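Local structure of PilM (Escherichia coli, 3EOI) at residues A[32-45]-A[58-70]. The protein is of unknown function but probably takes part in pilus biogenesis. Sequence-based numbering, arbitrary orientation.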
loop_
_atom_site.group_PDB
_atom_site.type_symbol
_atom_site.label_atom_id
_atom_site.label_comp_id
_atom_site.label_asym_id
_atom_site.label_seq_id
_atom_site.Cartn_x
_atom_site.Cartn_y
_atom_site.Cartn_z
ATOM N N LEU A 32 -8.792 -5.917 -10.384
ATOM C CA LEU A 32 -9.962 -5.043 -10.407
ATOM C C LEU A 32 -10.163 -4.376 -11.758
ATOM O O LEU A 32 -11.299 -4.042 -12.119
ATOM C CB LEU A 32 -9.883 -3.987 -9.291
ATOM C CG LEU A 32 -9.947 -4.555 -7.889
ATOM C CD1 LEU A 32 -9.586 -3.415 -6.939
ATOM C CD2 LEU A 32 -11.325 -5.136 -7.611
ATOM N N TYR A 33 -9.088 -4.161 -12.508
ATOM C CA TYR A 33 -9.266 -3.666 -13.891
ATOM C C TYR A 33 -10.010 -4.674 -14.764
ATOM O O TYR A 33 -10.838 -4.327 -15.608
ATOM C CB TYR A 33 -7.897 -3.480 -14.484
ATOM C CG TYR A 33 -7.832 -2.942 -15.907
ATOM C CD1 TYR A 33 -8.011 -1.579 -16.197
ATOM C CD2 TYR A 33 -7.598 -3.802 -16.972
ATOM C CE1 TYR A 33 -7.906 -1.116 -17.505
ATOM C CE2 TYR A 33 -7.508 -3.335 -18.299
ATOM C CZ TYR A 33 -7.704 -2.009 -18.532
ATOM O OH TYR A 33 -7.611 -1.542 -19.836
ATOM N N GLN A 34 -9.624 -5.946 -14.653
ATOM C CA GLN A 34 -10.346 -7.052 -15.320
ATOM C C GLN A 34 -11.809 -7.197 -14.872
ATOM O O GLN A 34 -12.701 -7.469 -15.677
ATOM C CB GLN A 34 -9.594 -8.377 -15.069
ATOM C CG GLN A 34 -8.229 -8.390 -15.765
ATOM C CD GLN A 34 -7.435 -9.648 -15.392
ATOM O OE1 GLN A 34 -8.027 -10.691 -15.080
ATOM N NE2 GLN A 34 -6.110 -9.549 -15.450
ATOM N N HIS A 35 -12.048 -6.998 -13.570
ATOM C CA HIS A 35 -13.318 -7.271 -12.927
ATOM C C HIS A 35 -13.806 -6.083 -12.120
ATOM O O HIS A 35 -13.883 -6.157 -10.882
ATOM C CB HIS A 35 -13.180 -8.448 -11.961
ATOM C CG HIS A 35 -12.730 -9.707 -12.630
ATOM N ND1 HIS A 35 -13.583 -10.480 -13.379
ATOM C CD2 HIS A 35 -11.507 -10.288 -12.722
ATOM C CE1 HIS A 35 -12.921 -11.516 -13.864
ATOM N NE2 HIS A 35 -11.665 -11.432 -13.472
ATOM N N PRO A 36 -14.172 -5.008 -12.794
ATOM C CA PRO A 36 -14.504 -3.807 -12.049
ATOM C C PRO A 36 -15.732 -4.033 -11.174
ATOM O O PRO A 36 -15.881 -3.367 -10.168
ATOM C CB PRO A 36 -14.787 -2.739 -13.130
ATOM C CG PRO A 36 -14.213 -3.308 -14.403
ATOM C CD PRO A 36 -14.197 -4.821 -14.254
ATOM N N GLU A 37 -16.598 -4.977 -11.516
ATOM C CA GLU A 37 -17.783 -5.217 -10.691
ATOM C C GLU A 37 -17.467 -5.718 -9.266
ATOM O O GLU A 37 -18.326 -5.688 -8.363
ATOM C CB GLU A 37 -18.714 -6.212 -11.382
ATOM C CG GLU A 37 -18.247 -7.636 -11.331
ATOM C CD GLU A 37 -17.196 -8.006 -12.397
ATOM O OE1 GLU A 37 -16.742 -7.161 -13.241
ATOM O OE2 GLU A 37 -16.847 -9.207 -12.380
ATOM N N ARG A 38 -16.244 -6.220 -9.079
ATOM C CA ARG A 38 -15.817 -6.718 -7.753
ATOM C C ARG A 38 -15.716 -5.555 -6.733
ATOM O O ARG A 38 -15.897 -5.763 -5.526
ATOM C CB ARG A 38 -14.487 -7.479 -7.884
ATOM C CG ARG A 38 -13.859 -7.848 -6.531
ATOM C CD ARG A 38 -14.684 -8.863 -5.811
ATOM N NE ARG A 38 -14.074 -9.267 -4.531
ATOM C CZ ARG A 38 -14.109 -8.484 -3.448
ATOM N NH1 ARG A 38 -14.700 -7.273 -3.512
ATOM N NH2 ARG A 38 -13.558 -8.889 -2.298
ATOM N N ARG A 39 -15.514 -4.345 -7.234
ATOM C CA ARG A 39 -15.419 -3.160 -6.336
ATOM C C ARG A 39 -16.594 -2.974 -5.364
ATOM O O ARG A 39 -16.406 -2.578 -4.204
ATOM C CB ARG A 39 -15.228 -1.904 -7.128
ATOM C CG ARG A 39 -13.845 -1.847 -7.781
ATOM C CD ARG A 39 -13.718 -0.663 -8.734
ATOM N NE ARG A 39 -12.355 -0.522 -9.316
ATOM C CZ ARG A 39 -11.339 0.114 -8.703
ATOM N NH1 ARG A 39 -11.539 0.753 -7.506
ATOM N NH2 ARG A 39 -10.140 0.126 -9.274
ATOM N N ALA A 40 -17.783 -3.295 -5.821
ATOM C CA ALA A 40 -18.963 -3.044 -5.027
ATOM C C ALA A 40 -19.031 -3.917 -3.800
ATOM O O ALA A 40 -19.714 -3.578 -2.821
ATOM C CB ALA A 40 -20.181 -3.246 -5.885
ATOM N N ALA A 41 -18.373 -5.061 -3.820
ATOM C CA ALA A 41 -18.593 -5.981 -2.716
ATOM C C ALA A 41 -17.758 -5.650 -1.458
ATOM O O ALA A 41 -18.058 -6.126 -0.359
ATOM C CB ALA A 41 -18.326 -7.430 -3.167
ATOM N N GLY A 42 -16.696 -4.876 -1.603
ATOM C CA GLY A 42 -15.872 -4.590 -0.414
ATOM C C GLY A 42 -14.886 -5.659 0.014
ATOM O O GLY A 42 -14.591 -6.574 -0.745
ATOM N N GLY A 43 -14.321 -5.495 1.204
ATOM C CA GLY A 43 -13.491 -6.577 1.802
ATOM C C GLY A 43 -12.170 -6.618 1.086
ATOM O O GLY A 43 -11.609 -5.588 0.749
ATOM N N GLN A 44 -11.653 -7.826 0.923
ATOM C CA GLN A 44 -10.354 -7.995 0.301
ATOM C C GLN A 44 -10.432 -9.044 -0.803
ATOM O O GLN A 44 -11.265 -9.982 -0.757
ATOM C CB GLN A 44 -9.342 -8.539 1.328
ATOM C CG GLN A 44 -8.744 -7.571 2.342
ATOM C CD GLN A 44 -9.659 -7.181 3.474
ATOM O OE1 GLN A 44 -10.449 -8.005 3.977
ATOM N NE2 GLN A 44 -9.515 -5.925 3.947
ATOM N N LEU A 45 -9.491 -8.938 -1.753
ATOM C CA LEU A 45 -9.336 -9.973 -2.754
ATOM C C LEU A 45 -8.598 -11.130 -2.086
ATOM O O LEU A 45 -7.866 -10.939 -1.106
ATOM C CB LEU A 45 -8.515 -9.467 -3.935
ATOM C CG LEU A 45 -9.065 -8.237 -4.606
ATOM C CD1 LEU A 45 -8.184 -7.939 -5.793
ATOM C CD2 LEU A 45 -10.465 -8.502 -5.097
ATOM N N VAL A 58 2.118 -5.701 3.772
ATOM C CA VAL A 58 1.256 -4.858 2.910
ATOM C C VAL A 58 -0.199 -5.239 3.152
ATOM O O VAL A 58 -0.501 -6.421 3.321
ATOM C CB VAL A 58 1.649 -4.892 1.424
ATOM C CG1 VAL A 58 1.962 -6.260 0.953
ATOM C CG2 VAL A 58 0.573 -4.233 0.568
ATOM N N SER A 59 -1.099 -4.249 3.273
ATOM C CA SER A 59 -2.500 -4.483 3.606
ATOM C C SER A 59 -3.353 -3.789 2.545
ATOM O O SER A 59 -2.884 -2.887 1.866
ATOM C CB SER A 59 -2.824 -3.861 4.943
ATOM O OG SER A 59 -1.937 -4.407 5.967
ATOM N N HIS A 60 -4.588 -4.283 2.402
ATOM C CA HIS A 60 -5.522 -3.674 1.516
ATOM C C HIS A 60 -6.970 -3.795 1.945
ATOM O O HIS A 60 -7.328 -4.555 2.846
ATOM C CB HIS A 60 -5.307 -4.138 0.069
ATOM C CG HIS A 60 -6.053 -5.394 -0.297
ATOM N ND1 HIS A 60 -5.551 -6.646 -0.015
ATOM C CD2 HIS A 60 -7.199 -5.594 -1.012
ATOM C CE1 HIS A 60 -6.392 -7.569 -0.473
ATOM N NE2 HIS A 60 -7.396 -6.959 -1.082
ATOM N N LEU A 61 -7.784 -2.944 1.343
ATOM C CA LEU A 61 -9.198 -2.941 1.681
ATOM C C LEU A 61 -9.934 -2.275 0.544
ATOM O O LEU A 61 -9.463 -1.304 -0.025
ATOM C CB LEU A 61 -9.512 -2.173 2.981
ATOM C CG LEU A 61 -10.997 -1.823 3.251
ATOM C CD1 LEU A 61 -11.729 -3.061 3.755
ATOM C CD2 LEU A 61 -10.998 -0.715 4.301
ATOM N N ILE A 62 -11.041 -2.883 0.127
ATOM C CA ILE A 62 -11.958 -2.229 -0.795
ATOM C C ILE A 62 -13.122 -1.623 -0.003
ATOM O O ILE A 62 -13.760 -2.323 0.778
ATOM C CB ILE A 62 -12.523 -3.220 -1.835
ATOM C CG1 ILE A 62 -11.364 -3.928 -2.576
ATOM C CG2 ILE A 62 -13.514 -2.475 -2.754
ATOM C CD1 ILE A 62 -11.788 -5.225 -3.309
ATOM N N SER A 63 -13.353 -0.322 -0.159
ATOM C CA SER A 63 -14.394 0.380 0.605
ATOM C C SER A 63 -15.004 1.484 -0.232
ATOM O O SER A 63 -14.291 2.233 -0.902
ATOM C CB SER A 63 -13.766 0.995 1.851
ATOM O OG SER A 63 -14.781 1.635 2.628
ATOM N N GLN A 64 -16.325 1.526 -0.265
ATOM C CA GLN A 64 -17.004 2.498 -1.087
ATOM C C GLN A 64 -16.438 2.479 -2.533
ATOM O O GLN A 64 -16.246 3.517 -3.189
ATOM C CB GLN A 64 -16.869 3.889 -0.468
ATOM C CG GLN A 64 -17.459 3.927 0.971
ATOM C CD GLN A 64 -18.982 3.704 1.014
ATOM O OE1 GLN A 64 -19.468 2.619 1.384
ATOM N NE2 GLN A 64 -19.743 4.745 0.636
ATOM N N GLN A 65 -16.250 1.262 -3.018
ATOM C CA GLN A 65 -15.796 1.011 -4.419
ATOM C C GLN A 65 -14.394 1.538 -4.795
ATOM O O GLN A 65 -14.017 1.540 -5.969
ATOM C CB GLN A 65 -16.831 1.493 -5.428
ATOM C CG GLN A 65 -18.265 0.966 -5.131
ATOM C CD GLN A 65 -19.247 1.530 -6.092
ATOM O OE1 GLN A 65 -19.041 1.453 -7.307
ATOM N NE2 GLN A 65 -20.242 2.218 -5.571
ATOM N N ARG A 66 -13.599 1.911 -3.803
ATOM C CA ARG A 66 -12.210 2.265 -4.080
ATOM C C ARG A 66 -11.367 1.263 -3.346
ATOM O O ARG A 66 -11.775 0.755 -2.308
ATOM C CB ARG A 66 -11.896 3.682 -3.607
ATOM C CG ARG A 66 -12.622 4.722 -4.487
ATOM C CD ARG A 66 -12.340 6.156 -4.076
ATOM N NE ARG A 66 -13.042 6.490 -2.844
ATOM C CZ ARG A 66 -13.513 7.712 -2.567
ATOM N NH1 ARG A 66 -14.177 7.913 -1.429
ATOM N NH2 ARG A 66 -13.320 8.711 -3.429
ATOM N N VAL A 67 -10.194 1.001 -3.861
ATOM C CA VAL A 67 -9.284 0.115 -3.201
ATOM C C VAL A 67 -8.113 0.918 -2.629
ATOM O O VAL A 67 -7.575 1.878 -3.255
ATOM C CB VAL A 67 -8.726 -0.965 -4.167
ATOM C CG1 VAL A 67 -7.942 -0.390 -5.359
ATOM C CG2 VAL A 67 -7.876 -2.033 -3.410
ATOM N N PHE A 68 -7.709 0.490 -1.443
ATOM C CA PHE A 68 -6.649 1.141 -0.673
ATOM C C PHE A 68 -5.603 0.069 -0.349
ATOM O O PHE A 68 -5.952 -1.049 0.148
ATOM C CB PHE A 68 -7.184 1.594 0.677
ATOM C CG PHE A 68 -8.285 2.603 0.607
ATOM C CD1 PHE A 68 -8.030 3.950 0.830
ATOM C CD2 PHE A 68 -9.610 2.201 0.312
ATOM C CE1 PHE A 68 -9.079 4.905 0.736
ATOM C CE2 PHE A 68 -10.615 3.127 0.213
ATOM C CZ PHE A 68 -10.365 4.468 0.427
ATOM N N VAL A 69 -4.338 0.413 -0.563
ATOM C CA VAL A 69 -3.232 -0.497 -0.314
ATOM C C VAL A 69 -2.211 0.320 0.485
ATOM O O VAL A 69 -1.903 1.473 0.133
ATOM C CB VAL A 69 -2.556 -0.973 -1.635
ATOM C CG1 VAL A 69 -1.329 -1.826 -1.355
ATOM C CG2 VAL A 69 -3.572 -1.698 -2.480
ATOM N N TRP A 70 -1.721 -0.240 1.570
ATOM C CA TRP A 70 -0.851 0.582 2.414
ATOM C C TRP A 70 0.221 -0.197 3.155
ATOM O O TRP A 70 0.136 -1.437 3.345
ATOM C CB TRP A 70 -1.695 1.368 3.430
ATOM C CG TRP A 70 -2.404 0.514 4.512
ATOM C CD1 TRP A 70 -1.885 0.102 5.691
ATOM C CD2 TRP A 70 -3.729 -0.030 4.442
ATOM N NE1 TRP A 70 -2.816 -0.617 6.397
ATOM C CE2 TRP A 70 -3.954 -0.745 5.633
ATOM C CE3 TRP A 70 -4.752 0.033 3.490
ATOM C CZ2 TRP A 70 -5.131 -1.385 5.888
ATOM C CZ3 TRP A 70 -5.957 -0.651 3.761
ATOM C CH2 TRP A 70 -6.116 -1.353 4.969
#
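Gly43 and Ile62 join the loop after helix 10-34 to the outermost strand 59-63 of the antiparallel sheet: Ile62 N gives a nearly straight 2.8 Å hydrogen bond to Gly43 O, whereas the return bond from Gly43 N to Ile62 O is weak. Ile62 points into the curl of 38-45. Its CG2 lies 3.2 Å from Arg39 O, and its CD1 lies over one face of the Arg38 guanidinium, next to Leu45 CD2 on the same side. That guanidinium is held flat end-on, NH1 and NH2 both donating to Gly42 O. With CG beside the backbone N (chi1 -78°) and a bend at chi2 (76°), Gln44 lays CG over the His60 ring, 3.8 Å from its centroid, in a CH-pi contact, while NE2 donates 2.8 Å to a lone pair of His60 O in the carbonyl plane. At the ring edge, His60 NE2 accepts from Leu45 N at 3.0 Å, consistent with an NE2 that carries no proton. Without the imidazole, as with an alanine here, Leu45 N would probably lose its acceptor and a gap would open beneath Gln44 CG. At the hairpin turn, Arg39 extends past Gln65, and its NH1 donates to Gln65 O at 3.0 Å, close to the guanidinium plane; NH2 forms a salt bridge with the C-terminal carboxylate of Asn124. Leu32 CD1 packs 3.8 Å from Val67 CG1, extending the apolar contact to the second strand. The loop is thus fastened to the hairpin through one sound backbone bond and three side-chain-to-backbone bonds; Arg38 covers the apolar cluster at Ile62, while Arg39 ties the turn to the chain terminus.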